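Local coordinates for protein cyclase (Streptomyces sp. R1128, PDB 3TFZ) that probably cyclises and aromatises the nascent polyketide chain of the R1128 pathway, as an aromatase/cyclase of the Bet v 1-like helix-grip superfamily, at residues A[13-18]-A[155-160]; A[19-24]-A[69-74]; A[106-111]-A[148-153]; A[75-80]-A[95-100]; A[39-44]-A[51-56]. All coordinates share one frame; numbering follows the deposited sequence.

Contact 1. Residues A[13-18]-A[155-160]; sequences VAAPAD and GEAERR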
# COMPACT_ATOMS: atom_id res chain seq x y z
N VAL A 13 6.98 -8.46 1.15
CA VAL A 13 8.36 -8.81 1.62
C VAL A 13 8.71 -10.26 1.26
O VAL A 13 7.93 -11.20 1.54
CB VAL A 13 8.53 -8.57 3.11
CG1 VAL A 13 10.06 -8.78 3.62
CG2 VAL A 13 8.07 -7.10 3.46
N ALA A 14 9.84 -10.48 0.56
CA ALA A 14 10.14 -11.87 0.20
C ALA A 14 10.81 -12.51 1.45
O ALA A 14 11.98 -12.80 1.41
CB ALA A 14 11.08 -11.93 -1.05
N ALA A 15 10.08 -12.64 2.58
CA ALA A 15 10.56 -13.32 3.83
C ALA A 15 9.33 -13.84 4.54
O ALA A 15 8.24 -13.24 4.40
CB ALA A 15 11.32 -12.34 4.78
N PRO A 16 9.49 -14.90 5.41
CA PRO A 16 8.28 -15.37 6.21
C PRO A 16 7.80 -14.33 7.26
O PRO A 16 8.58 -13.52 7.74
CB PRO A 16 8.81 -16.67 6.91
CG PRO A 16 10.20 -17.08 6.07
CD PRO A 16 10.71 -15.65 5.78
N ALA A 17 6.55 -14.42 7.68
CA ALA A 17 5.88 -13.35 8.45
C ALA A 17 6.49 -13.26 9.82
O ALA A 17 6.62 -12.20 10.34
CB ALA A 17 4.36 -13.58 8.48
N ASP A 18 6.92 -14.37 10.38
CA ASP A 18 7.65 -14.44 11.63
C ASP A 18 9.01 -13.72 11.60
O ASP A 18 9.39 -13.09 12.57
CB ASP A 18 7.80 -15.94 12.12
CG ASP A 18 6.46 -16.56 12.57
OD1 ASP A 18 5.41 -15.84 12.69
OD2 ASP A 18 6.39 -17.76 12.81
N GLY A 155 14.05 -4.52 3.15
CA GLY A 155 15.48 -4.70 2.87
C GLY A 155 16.10 -5.56 3.99
O GLY A 155 16.82 -6.52 3.73
N GLU A 156 15.76 -5.24 5.22
CA GLU A 156 16.29 -5.91 6.39
C GLU A 156 15.83 -7.35 6.56
O GLU A 156 16.62 -8.24 6.95
CB GLU A 156 15.97 -5.11 7.65
CG GLU A 156 16.49 -5.77 8.93
CD GLU A 156 18.00 -5.94 9.02
OE1 GLU A 156 18.78 -5.33 8.25
OE2 GLU A 156 18.45 -6.71 9.90
N ALA A 157 14.55 -7.61 6.33
CA ALA A 157 14.05 -8.97 6.45
C ALA A 157 14.66 -9.85 5.35
O ALA A 157 15.01 -11.03 5.57
CB ALA A 157 12.42 -9.01 6.43
N GLU A 158 14.73 -9.31 4.15
CA GLU A 158 15.28 -10.06 3.01
C GLU A 158 16.85 -10.32 3.16
O GLU A 158 17.33 -11.42 2.90
CB GLU A 158 14.88 -9.38 1.69
CG GLU A 158 13.40 -9.27 1.47
CD GLU A 158 13.01 -8.67 0.10
OE1 GLU A 158 13.92 -8.29 -0.64
OE2 GLU A 158 11.80 -8.50 -0.23
N ARG A 159 17.62 -9.31 3.57
CA ARG A 159 18.99 -9.43 4.09
C ARG A 159 19.17 -10.63 5.04
O ARG A 159 20.19 -11.28 5.00
CB ARG A 159 19.19 -8.21 4.97
CG ARG A 159 20.50 -7.83 5.18
CD ARG A 159 20.67 -6.32 5.63
NE ARG A 159 20.31 -5.38 4.57
CZ ARG A 159 19.54 -4.28 4.72
NH1 ARG A 159 19.05 -3.90 5.94
NH2 ARG A 159 19.29 -3.52 3.64
N ARG A 160 18.26 -10.80 5.99
CA ARG A 160 18.27 -11.88 6.95
C ARG A 160 17.95 -13.27 6.40
O ARG A 160 18.50 -14.25 6.86
CB ARG A 160 17.34 -11.59 8.14
CG ARG A 160 17.75 -10.37 8.88
CD ARG A 160 17.21 -10.38 10.23
NE ARG A 160 17.41 -9.05 10.81
CZ ARG A 160 17.14 -8.72 12.09
NH1 ARG A 160 16.60 -9.61 12.95
NH2 ARG A 160 17.40 -7.49 12.50

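Contact 2. Residues A[19-24]-A[69-74]; sequences LVWEVL and RDLDPA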
# COMPACT_ATOMS: atom_id res chain seq x y z
N LEU A 19 9.74 -13.80 10.49
CA LEU A 19 10.97 -13.07 10.42
C LEU A 19 10.74 -11.53 10.33
O LEU A 19 11.47 -10.67 10.94
CB LEU A 19 11.78 -13.63 9.28
CG LEU A 19 13.17 -13.00 9.10
CD1 LEU A 19 13.94 -13.22 10.45
CD2 LEU A 19 13.78 -13.79 8.00
N VAL A 20 9.69 -11.16 9.61
CA VAL A 20 9.29 -9.78 9.53
C VAL A 20 8.86 -9.27 10.89
O VAL A 20 9.11 -8.15 11.20
CB VAL A 20 8.18 -9.62 8.49
CG1 VAL A 20 7.67 -8.20 8.46
CG2 VAL A 20 8.67 -10.04 7.09
N TRP A 21 8.14 -10.08 11.66
CA TRP A 21 7.75 -9.74 13.00
C TRP A 21 9.03 -9.41 13.81
O TRP A 21 9.10 -8.35 14.44
CB TRP A 21 6.97 -10.90 13.67
CG TRP A 21 6.70 -10.51 15.13
CD1 TRP A 21 7.28 -11.03 16.26
CD2 TRP A 21 5.84 -9.44 15.55
NE1 TRP A 21 6.81 -10.34 17.38
CE2 TRP A 21 5.97 -9.33 16.96
CE3 TRP A 21 4.96 -8.55 14.86
CZ2 TRP A 21 5.24 -8.37 17.70
CZ3 TRP A 21 4.27 -7.66 15.56
CH2 TRP A 21 4.37 -7.59 16.99
N GLU A 22 10.02 -10.34 13.81
CA GLU A 22 11.25 -10.14 14.53
C GLU A 22 11.94 -8.81 14.24
O GLU A 22 12.48 -8.24 15.16
CB GLU A 22 12.23 -11.29 14.33
CG GLU A 22 11.74 -12.62 14.98
CD GLU A 22 12.68 -13.76 14.68
OE1 GLU A 22 13.85 -13.42 14.31
OE2 GLU A 22 12.25 -14.96 14.80
N VAL A 23 11.98 -8.36 12.98
CA VAL A 23 12.57 -7.11 12.60
C VAL A 23 11.67 -5.91 13.17
O VAL A 23 12.20 -4.93 13.75
CB VAL A 23 12.71 -7.06 11.06
CG1 VAL A 23 13.03 -5.67 10.48
CG2 VAL A 23 13.74 -8.13 10.55
N LEU A 24 10.35 -6.00 13.02
CA LEU A 24 9.50 -4.99 13.55
C LEU A 24 9.62 -4.85 15.05
O LEU A 24 9.70 -3.72 15.48
CB LEU A 24 7.97 -5.22 13.17
CG LEU A 24 7.58 -5.18 11.69
CD1 LEU A 24 6.19 -5.64 11.53
CD2 LEU A 24 7.77 -3.79 11.17
N ARG A 69 4.39 1.92 21.75
CA ARG A 69 4.14 0.73 20.84
C ARG A 69 3.51 -0.41 21.60
O ARG A 69 4.09 -0.86 22.60
CB ARG A 69 5.42 0.22 20.17
CG ARG A 69 6.11 1.37 19.30
CD ARG A 69 7.64 1.19 19.20
NE ARG A 69 8.19 -0.22 19.07
CZ ARG A 69 8.34 -0.88 17.92
NH1 ARG A 69 7.99 -0.30 16.76
NH2 ARG A 69 8.86 -2.12 17.93
N ASP A 70 2.33 -0.84 21.15
CA ASP A 70 1.66 -1.96 21.76
C ASP A 70 1.90 -3.10 20.84
O ASP A 70 1.42 -3.06 19.73
CB ASP A 70 0.17 -1.67 21.96
CG ASP A 70 -0.07 -0.59 23.12
OD1 ASP A 70 0.53 -0.74 24.24
OD2 ASP A 70 -0.84 0.43 22.92
N LEU A 71 2.67 -4.10 21.25
CA LEU A 71 3.09 -5.15 20.34
C LEU A 71 2.22 -6.41 20.52
O LEU A 71 2.00 -6.84 21.63
CB LEU A 71 4.59 -5.51 20.56
CG LEU A 71 5.74 -4.51 20.16
CD1 LEU A 71 6.01 -3.50 21.26
CD2 LEU A 71 7.00 -5.32 19.88
N ASP A 72 1.74 -7.00 19.42
CA ASP A 72 0.80 -8.12 19.49
C ASP A 72 1.25 -9.14 18.45
O ASP A 72 0.83 -9.10 17.27
CB ASP A 72 -0.60 -7.59 19.12
CG ASP A 72 -1.69 -8.61 19.35
OD1 ASP A 72 -2.84 -8.19 19.56
OD2 ASP A 72 -1.44 -9.80 19.32
N PRO A 73 2.21 -9.99 18.86
CA PRO A 73 2.78 -10.95 17.93
C PRO A 73 1.75 -11.98 17.42
O PRO A 73 1.91 -12.50 16.33
CB PRO A 73 3.88 -11.62 18.76
CG PRO A 73 3.57 -11.31 20.21
CD PRO A 73 2.87 -10.02 20.21
N ALA A 74 0.68 -12.25 18.16
CA ALA A 74 -0.23 -13.32 17.75
C ALA A 74 -1.06 -12.70 16.62
O ALA A 74 -1.35 -13.36 15.59
CB ALA A 74 -1.08 -13.81 18.91

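Contact 3. Residues A[106-111]-A[148-153]; sequences TQLVLT and ADLNAV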
# COMPACT_ATOMS: atom_id res chain seq x y z
N THR A 106 5.32 -12.14 2.71
CA THR A 106 4.55 -11.49 3.75
C THR A 106 4.04 -10.22 3.09
O THR A 106 4.78 -9.51 2.46
CB THR A 106 5.50 -11.14 4.93
OG1 THR A 106 6.01 -12.30 5.49
CG2 THR A 106 4.88 -10.38 6.08
N GLN A 107 2.79 -9.87 3.29
CA GLN A 107 2.31 -8.53 2.95
C GLN A 107 2.57 -7.61 4.19
O GLN A 107 2.13 -7.91 5.31
CB GLN A 107 0.81 -8.59 2.66
CG GLN A 107 0.19 -7.33 1.98
CD GLN A 107 0.58 -7.25 0.55
OE1 GLN A 107 0.34 -8.15 -0.26
NE2 GLN A 107 1.22 -6.15 0.20
N LEU A 108 3.24 -6.49 3.96
CA LEU A 108 3.61 -5.56 5.03
C LEU A 108 2.83 -4.21 4.87
O LEU A 108 2.90 -3.55 3.85
CB LEU A 108 5.17 -5.32 5.10
CG LEU A 108 5.59 -4.40 6.27
CD1 LEU A 108 5.26 -5.00 7.70
CD2 LEU A 108 7.08 -4.12 6.22
N VAL A 109 2.09 -3.85 5.90
CA VAL A 109 1.32 -2.66 5.95
C VAL A 109 1.67 -1.70 7.12
O VAL A 109 1.86 -2.11 8.27
CB VAL A 109 -0.21 -3.01 6.00
CG1 VAL A 109 -1.09 -1.69 5.96
CG2 VAL A 109 -0.57 -3.91 4.81
N LEU A 110 1.68 -0.41 6.78
CA LEU A 110 1.93 0.69 7.70
C LEU A 110 0.79 1.76 7.44
O LEU A 110 0.63 2.19 6.32
CB LEU A 110 3.32 1.29 7.48
CG LEU A 110 3.65 2.49 8.36
CD1 LEU A 110 3.49 2.17 9.83
CD2 LEU A 110 5.08 2.95 8.10
N THR A 111 0.02 2.08 8.52
CA THR A 111 -1.04 3.11 8.54
C THR A 111 -0.58 4.29 9.37
O THR A 111 0.33 4.21 10.21
CB THR A 111 -2.47 2.64 9.03
OG1 THR A 111 -2.43 2.46 10.40
CG2 THR A 111 -2.95 1.29 8.43
N ALA A 148 9.96 5.05 3.07
CA ALA A 148 11.31 4.78 3.51
C ALA A 148 11.32 3.71 4.60
O ALA A 148 12.14 2.79 4.54
CB ALA A 148 12.02 6.10 4.02
N ASP A 149 10.32 3.75 5.49
CA ASP A 149 10.20 2.81 6.60
C ASP A 149 9.84 1.40 6.13
O ASP A 149 10.41 0.40 6.58
CB ASP A 149 9.11 3.34 7.62
CG ASP A 149 9.63 4.47 8.59
OD1 ASP A 149 10.85 4.86 8.55
OD2 ASP A 149 8.78 4.98 9.41
N LEU A 150 8.77 1.32 5.35
CA LEU A 150 8.37 0.07 4.67
C LEU A 150 9.55 -0.59 3.96
O LEU A 150 9.71 -1.76 4.15
CB LEU A 150 7.21 0.33 3.68
CG LEU A 150 5.79 0.42 4.27
CD1 LEU A 150 4.76 0.93 3.24
CD2 LEU A 150 5.25 -0.93 4.88
N ASN A 151 10.27 0.12 3.08
CA ASN A 151 11.48 -0.35 2.36
C ASN A 151 12.69 -0.75 3.30
O ASN A 151 13.43 -1.70 3.03
CB ASN A 151 11.92 0.67 1.28
CG ASN A 151 10.91 0.77 0.10
OD1 ASN A 151 10.21 -0.20 -0.32
ND2 ASN A 151 10.89 1.96 -0.50
N ALA A 152 12.88 -0.02 4.39
CA ALA A 152 13.89 -0.33 5.44
C ALA A 152 13.58 -1.72 5.96
O ALA A 152 14.47 -2.58 6.03
CB ALA A 152 13.80 0.66 6.54
N VAL A 153 12.31 -1.97 6.30
CA VAL A 153 11.92 -3.20 6.95
C VAL A 153 12.08 -4.40 5.97
O VAL A 153 12.56 -5.46 6.35
CB VAL A 153 10.50 -3.16 7.58
CG1 VAL A 153 10.14 -4.57 8.15
CG2 VAL A 153 10.43 -2.17 8.67

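Contact 4. Residues A[75-80]-A[95-100]; sequences RRVIAY and EWRAFT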
# COMPACT_ATOMS: atom_id res chain seq x y z
N ARG A 75 -1.34 -11.42 16.78
CA ARG A 75 -2.19 -10.67 15.85
C ARG A 75 -1.31 -10.16 14.62
O ARG A 75 -1.83 -9.91 13.52
CB ARG A 75 -3.13 -9.70 16.68
CG ARG A 75 -4.24 -9.02 15.98
CD ARG A 75 -5.71 -9.16 16.54
NE ARG A 75 -5.59 -8.72 17.89
CZ ARG A 75 -6.29 -8.92 18.98
NH1 ARG A 75 -7.51 -9.47 19.14
NH2 ARG A 75 -5.64 -8.46 20.03
N ARG A 76 0.04 -10.23 14.78
CA ARG A 76 1.11 -9.59 13.96
C ARG A 76 0.84 -8.10 13.62
O ARG A 76 0.87 -7.69 12.43
CB ARG A 76 1.48 -10.32 12.67
CG ARG A 76 1.51 -11.82 12.70
CD ARG A 76 1.61 -12.34 11.22
NE ARG A 76 1.64 -13.78 11.17
CZ ARG A 76 2.66 -14.52 11.57
NH1 ARG A 76 3.71 -13.94 12.08
NH2 ARG A 76 2.64 -15.83 11.44
N VAL A 77 0.67 -7.33 14.68
CA VAL A 77 0.30 -5.97 14.60
C VAL A 77 1.09 -5.19 15.71
O VAL A 77 1.21 -5.68 16.86
CB VAL A 77 -1.25 -5.85 14.90
CG1 VAL A 77 -1.59 -4.38 15.28
CG2 VAL A 77 -2.08 -6.28 13.68
N ILE A 78 1.66 -4.03 15.36
CA ILE A 78 2.17 -3.11 16.35
C ILE A 78 1.38 -1.85 16.21
O ILE A 78 1.47 -1.24 15.16
CB ILE A 78 3.68 -2.83 16.22
CG1 ILE A 78 4.53 -4.15 16.28
CG2 ILE A 78 4.10 -1.75 17.30
CD1 ILE A 78 5.99 -3.97 15.90
N ALA A 79 0.52 -1.55 17.20
CA ALA A 79 -0.20 -0.26 17.32
C ALA A 79 0.77 0.78 17.96
O ALA A 79 1.44 0.50 18.97
CB ALA A 79 -1.47 -0.40 18.24
N TYR A 80 0.90 1.94 17.33
CA TYR A 80 1.75 3.01 17.86
C TYR A 80 0.89 4.25 18.12
O TYR A 80 -0.07 4.46 17.42
CB TYR A 80 3.05 3.25 16.99
CG TYR A 80 2.76 3.92 15.68
CD1 TYR A 80 2.71 5.30 15.59
CD2 TYR A 80 2.53 3.14 14.47
CE1 TYR A 80 2.39 5.93 14.38
CE2 TYR A 80 2.19 3.73 13.36
CZ TYR A 80 2.13 5.13 13.29
OH TYR A 80 1.84 5.71 12.12
N GLU A 95 -0.78 1.64 12.76
CA GLU A 95 -0.42 0.26 12.94
C GLU A 95 0.59 -0.19 11.94
O GLU A 95 0.51 0.21 10.80
CB GLU A 95 -1.70 -0.65 12.81
CG GLU A 95 -2.53 -0.48 13.93
CD GLU A 95 -3.76 -1.43 13.98
OE1 GLU A 95 -4.05 -2.19 12.99
OE2 GLU A 95 -4.47 -1.37 15.03
N TRP A 96 1.48 -1.10 12.34
CA TRP A 96 2.14 -2.03 11.41
C TRP A 96 1.33 -3.30 11.43
O TRP A 96 0.98 -3.72 12.50
CB TRP A 96 3.52 -2.45 11.92
CG TRP A 96 4.54 -1.40 11.91
CD1 TRP A 96 4.90 -0.65 12.97
CD2 TRP A 96 5.43 -0.98 10.80
NE1 TRP A 96 5.90 0.22 12.61
CE2 TRP A 96 6.30 -0.01 11.31
CE3 TRP A 96 5.59 -1.40 9.45
CZ2 TRP A 96 7.34 0.62 10.54
CZ3 TRP A 96 6.67 -0.78 8.65
CH2 TRP A 96 7.50 0.21 9.22
N ARG A 97 1.10 -3.91 10.24
CA ARG A 97 0.41 -5.16 10.10
C ARG A 97 1.18 -6.01 9.04
O ARG A 97 1.33 -5.59 7.93
CB ARG A 97 -0.99 -4.94 9.57
CG ARG A 97 -1.88 -3.88 10.37
CD ARG A 97 -3.02 -3.37 9.44
NE ARG A 97 -3.90 -2.45 10.17
CZ ARG A 97 -4.95 -1.82 9.66
NH1 ARG A 97 -5.31 -2.00 8.41
NH2 ARG A 97 -5.68 -1.02 10.44
N ALA A 98 1.55 -7.26 9.40
CA ALA A 98 2.25 -8.21 8.60
C ALA A 98 1.30 -9.37 8.32
O ALA A 98 0.91 -9.99 9.23
CB ALA A 98 3.44 -8.74 9.39
N PHE A 99 0.93 -9.69 7.09
CA PHE A 99 0.07 -10.79 6.79
C PHE A 99 0.89 -11.90 6.09
O PHE A 99 1.74 -11.61 5.26
CB PHE A 99 -1.02 -10.33 5.88
CG PHE A 99 -1.90 -9.22 6.48
CD1 PHE A 99 -3.06 -9.53 7.12
CD2 PHE A 99 -1.64 -7.87 6.22
CE1 PHE A 99 -3.85 -8.54 7.63
CE2 PHE A 99 -2.40 -6.93 6.67
CZ PHE A 99 -3.57 -7.27 7.39
N THR A 100 0.71 -13.16 6.51
CA THR A 100 1.13 -14.30 5.73
C THR A 100 0.45 -14.29 4.34
O THR A 100 -0.84 -14.33 4.23
CB THR A 100 0.69 -15.59 6.47
OG1 THR A 100 1.49 -15.67 7.66
CG2 THR A 100 0.96 -16.73 5.66

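Contact 5. Residues A[39-44]-A[51-56]; sequences KVEILE and VVRLHV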
# COMPACT_ATOMS: atom_id res chain seq x y z
N LYS A 39 18.79 7.58 16.34
CA LYS A 39 18.92 7.22 17.75
C LYS A 39 17.58 6.73 18.22
O LYS A 39 16.54 7.29 17.88
CB LYS A 39 19.40 8.41 18.60
CG LYS A 39 19.93 8.05 19.98
CD LYS A 39 20.20 9.26 20.89
CE LYS A 39 20.98 8.78 22.18
NZ LYS A 39 21.27 9.86 23.27
N VAL A 40 17.63 5.66 18.97
CA VAL A 40 16.48 5.10 19.61
C VAL A 40 16.81 4.98 21.10
O VAL A 40 17.95 4.59 21.46
CB VAL A 40 16.21 3.63 19.15
CG1 VAL A 40 15.00 3.05 19.86
CG2 VAL A 40 16.01 3.54 17.68
N GLU A 41 15.81 5.17 21.95
CA GLU A 41 15.99 4.98 23.34
C GLU A 41 14.75 4.43 24.03
O GLU A 41 13.70 5.00 23.86
CB GLU A 41 16.30 6.34 23.85
CG GLU A 41 16.68 6.46 25.25
CD GLU A 41 16.83 7.94 25.54
OE1 GLU A 41 16.82 8.28 26.80
OE2 GLU A 41 16.89 8.71 24.45
N ILE A 42 14.91 3.39 24.88
CA ILE A 42 13.78 2.72 25.48
C ILE A 42 13.54 3.35 26.77
O ILE A 42 14.40 3.34 27.65
CB ILE A 42 13.95 1.19 25.60
CG1 ILE A 42 14.04 0.55 24.17
CG2 ILE A 42 12.77 0.56 26.26
CD1 ILE A 42 14.23 -1.02 24.16
N LEU A 43 12.36 3.91 26.94
CA LEU A 43 12.07 4.58 28.22
C LEU A 43 11.34 3.65 29.18
O LEU A 43 11.46 3.76 30.41
CB LEU A 43 11.27 5.88 27.98
CG LEU A 43 11.72 7.35 27.68
CD1 LEU A 43 13.20 7.64 27.34
CD2 LEU A 43 10.76 7.97 26.69
N GLU A 44 10.58 2.72 28.62
CA GLU A 44 9.66 1.87 29.39
C GLU A 44 9.37 0.67 28.51
O GLU A 44 9.24 0.79 27.31
CB GLU A 44 8.42 2.68 29.80
CG GLU A 44 7.50 2.23 30.98
CD GLU A 44 6.01 2.81 30.80
OE1 GLU A 44 5.87 3.99 30.40
OE2 GLU A 44 4.96 2.12 31.02
N VAL A 51 7.77 1.86 25.35
CA VAL A 51 7.72 3.29 25.14
C VAL A 51 9.13 3.72 24.74
O VAL A 51 10.15 3.42 25.40
CB VAL A 51 7.19 4.10 26.39
CG1 VAL A 51 7.08 5.61 26.08
CG2 VAL A 51 5.86 3.57 26.86
N VAL A 52 9.17 4.54 23.70
CA VAL A 52 10.44 4.67 22.99
C VAL A 52 10.64 6.11 22.54
O VAL A 52 9.78 6.71 21.91
CB VAL A 52 10.57 3.52 21.83
CG1 VAL A 52 10.35 4.09 20.52
CG2 VAL A 52 11.88 2.93 21.78
N ARG A 53 11.79 6.63 22.87
CA ARG A 53 12.23 7.92 22.38
C ARG A 53 13.07 7.83 21.06
O ARG A 53 13.96 7.05 20.98
CB ARG A 53 12.99 8.61 23.49
CG ARG A 53 13.69 9.82 23.07
CD ARG A 53 12.77 10.59 22.29
NE ARG A 53 12.96 12.04 22.46
CZ ARG A 53 12.96 12.65 23.62
NH1 ARG A 53 12.91 11.89 24.71
NH2 ARG A 53 13.08 14.00 23.68
N LEU A 54 12.72 8.60 20.03
CA LEU A 54 13.30 8.47 18.68
C LEU A 54 13.83 9.79 18.17
O LEU A 54 13.16 10.77 18.21
CB LEU A 54 12.26 7.90 17.70
CG LEU A 54 11.82 6.43 17.92
CD1 LEU A 54 10.38 6.12 17.59
CD2 LEU A 54 12.72 5.51 17.12
N HIS A 55 15.04 9.80 17.65
CA HIS A 55 15.65 10.94 16.88
C HIS A 55 15.69 10.51 15.41
O HIS A 55 16.31 9.53 15.08
CB HIS A 55 17.08 11.36 17.41
CG HIS A 55 17.08 11.76 18.85
ND1 HIS A 55 16.77 10.86 19.87
CD2 HIS A 55 17.20 12.97 19.45
CE1 HIS A 55 16.75 11.51 21.02
NE2 HIS A 55 17.03 12.79 20.80
N VAL A 56 15.01 11.30 14.56
CA VAL A 56 14.72 10.98 13.16
C VAL A 56 14.90 12.26 12.32
O VAL A 56 14.21 13.24 12.57
CB VAL A 56 13.31 10.41 12.94
CG1 VAL A 56 13.05 10.03 11.45
CG2 VAL A 56 13.00 9.19 13.93

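Contact 1. Residues A[13-18]-A[155-160]
Val13, the last residue of strand 5-13, lays its CG1 branch against CB of Ala157 on the long C-terminal helix, 3.7 Å away. CG1 stands anti to the backbone N (chi1 -174°), and this turns it to the helix, where it also meets the aliphatic CG of Glu158 at 4.0 Å. The chain then leaves the strand through an inverse gamma turn centred on Ala14, closed by a weak bond from Ala15 N to Val13 O. Ala14 N donates to Glu158 OE2 over 2.9 Å, and the N-H...O angle of 171° makes the bond nearly straight; the carboxylate oxygen is met on its anti side, 29° out of the carboxylate plane. Glu158 reaches this amide with an extended chain beyond CG. Ala15 next directs its CB to that of Ala157 at 3.9 Å, so one methyl group of the helix packs against both Val13 and Ala15. Pro16, at the N-cap position, leads into helix 17-25. A patch of small apolar groups thus lies beside a carboxylate acceptor, probably charged, whose nearly straight bond satisfies the Ala14 amide at the turn and fixes where the strand-to-helix connection sits on helix 131-164.

Contact 2. Residues A[19-24]-A[69-74]
Trp21 and Pro73 form the main apolar contact, a CH-pi interaction in which CA of Pro73 sits over the six-membered ring, 3.8 Å from its centroid and 20° off the ring normal. Pro73 CB continues this cover along the indole, 3.5 Å from Trp21 NE1. With CG anti to the backbone N, the Trp21 ring is carried out from the helix to the end of strand 61-72. Leu71 approaches differently: its CB lies at the ring edge, near the plane, 4.1 Å from Trp21 CZ2. Face and edge are therefore met by two residues of the same segment.

The polar component is one bond, from Arg69 NH2 to Leu24 O at 3.0 Å with an N-H...O angle of 165°. The carbonyl oxygen lies close to the guanidinium plane, at its edge, and the bend of the Arg69 chain at chi3 brings the group round to it. Gln50 accepts from Arg69 NE, while the Tyr30 hydroxyl is hydrogen-bonded to both Arg69 NH1 and Leu24 O, giving that carbonyl a second partner. The axes of 19-24 and 69-72 run nearly antiparallel, at 158°, with Ile78 of the adjacent strand 77-82 touching Trp21, Leu24, Arg69 and Leu71.

Contact 3. Residues A[106-111]-A[148-153]
Leu108 and Leu110 of strand 105-116 meet Leu150 and Val153 of helix 131-164 in the hydrophobic interior of a helix-grip fold, where the curved antiparallel sheet wraps round the long C-terminal helix. The axes of the two short segments run at 149° to each other and come within 9.3 Å, a spacing that leucine side chains from both sides bridge. The chief bump is CD2 of Leu150. It enters the hollow between Leu108 and Leu110, two residues that point to the same side of the strand, and lies 3.8 Å from Leu108 CG and 3.9 Å from Leu110 CB. Leu150 and Leu108 lie alongside each other, pointing opposite ways. Leu108 CG stands anti to the backbone N (chi1 -178°), which directs CG toward Leu150 and CD2 toward Val153.

About one turn further along the helix, Val153 lies roughly perpendicular to Leu108. At the other end Leu110 CD2 reaches the CB of Asp149, 4.1 Å away, a contact with the aliphatic part of that residue. Trp96 packs on Leu110, Asp149 and Val153, while Val23 and Leu24 of helix 17-25 also touch Val153. The strand backbone takes part too, since the methyl CD2 of Leu150 rests 3.7 Å from Leu108 O. The tightest side-chain approach is 3.6 Å, between Leu108 CD2 and Val153 CG1.

Contact 4. Residues A[75-80]-A[95-100]
An antiparallel beta hairpin, formed by strands 77-82 and 89-100, contains this contact, and Ile78 with Trp96 is the hydrogen-bonded pair between these two segments. Trp96 N donates to Ile78 O at 2.8 Å, and Ile78 N returns a bond of 3.0 Å to Trp96 O. Val77 with Arg97 and Ala79 with Glu95 are the flanking non-hydrogen-bonded pairs. Two residues farther along the pairing, Ala98 N gives a 3.1 Å bond to Arg76 O. Arg76 and Val77 both face Asp72 of strand 61-72, which makes a G1 beta bulge where the chain enters strand 77-82.

In the seven-stranded sheet of the Bet v 1-like fold, alternate residues serve opposite faces. Ile78 and Trp96 lie on the helix-facing side: Ile78 CB meets Trp96 CD1 at 4.1 Å, while the indole packs on Asp149, Leu150 and Val153 of helix 131-164. Val77, Glu95 and Arg97 share the other face. Val77 and Arg97 lie side by side, CG2 to CG, and Val77 CG1 touches Glu95 CD at 3.9 Å. Within the second strand, Arg97 NE binds Glu95 OE1 in a 2.8 Å salt bridge, and Arg97 NH1 hydrogen-bonds Gln107 of the second subunit. The extended Arg76 chain runs alongside the Ala98 carbonyl, its CD 3.2 Å from Ala98 O, and its NH1 forms a salt bridge with Asp18.

Contact 5. Residues A[39-44]-A[51-56]
Lys39, Glu41 and Glu44 pair with His55, Arg53 and Val51 in an antiparallel arrangement whose register slips by one residue at a classic beta bulge, where Leu43 and Glu44 both face Val51 and Leu43 N donates to Val51 O at 2.7 Å.

On one face the apolar branches interlock: Val52 CG2 sits 3.7 Å from Val40 CG1 and 4.0 Å from Ile42 CG1, and Val40 CG2 meets Leu54 CD2. The opposite face is mostly polar, though Val51 also lies there, its CG2 3.6 Å from Glu44 OE1. Glu41 and Arg53 lie side by side with carboxylate and guanidinium planes 1° apart, but Glu41 OE2 touches the aliphatic Arg53 CG at 3.7 Å, and Arg53 NE bonds Thr64 instead. Lys39, its chain extended with CG anti to the backbone N (chi1 -164°), runs alongside His55. Lys39 CB lies 3.8 Å from His55 ND1, which is buried without a polar partner in the model.

Strand 37-46 is the outermost of the sheet at this end. Tyr30 and Ala31 of helix 30-33 cover Val40, and Ala31 is a ligand of the potassium ion; strand 61-72 continues the sheet beyond strand 49-58.

In the fold
Contacts 1 and 3 are buried and share helix 131-164. Contact 3 is carried by apolar side chains, without a polar bond between its segments, whereas contact 1, farther along the helix, adds a carboxylate-to-amide bond where the chain leaves a strand. Contacts 1 and 2 share helix 17-25, and Val13 packs on Val20 between them. Contacts 4 and 5 are hairpin pairings in one sheet, held mainly by backbone bonds: contact 4 is partly buried in mid-sheet and reaches the second subunit, while contact 5 lies at the surface on an edge strand. Contact 2, partly buried, sets an aromatic ring of the helix against a strand end and an arginine of that strand against a helix carbonyl; backbone pairing of Asp70 with Ala79 joins it to contact 4.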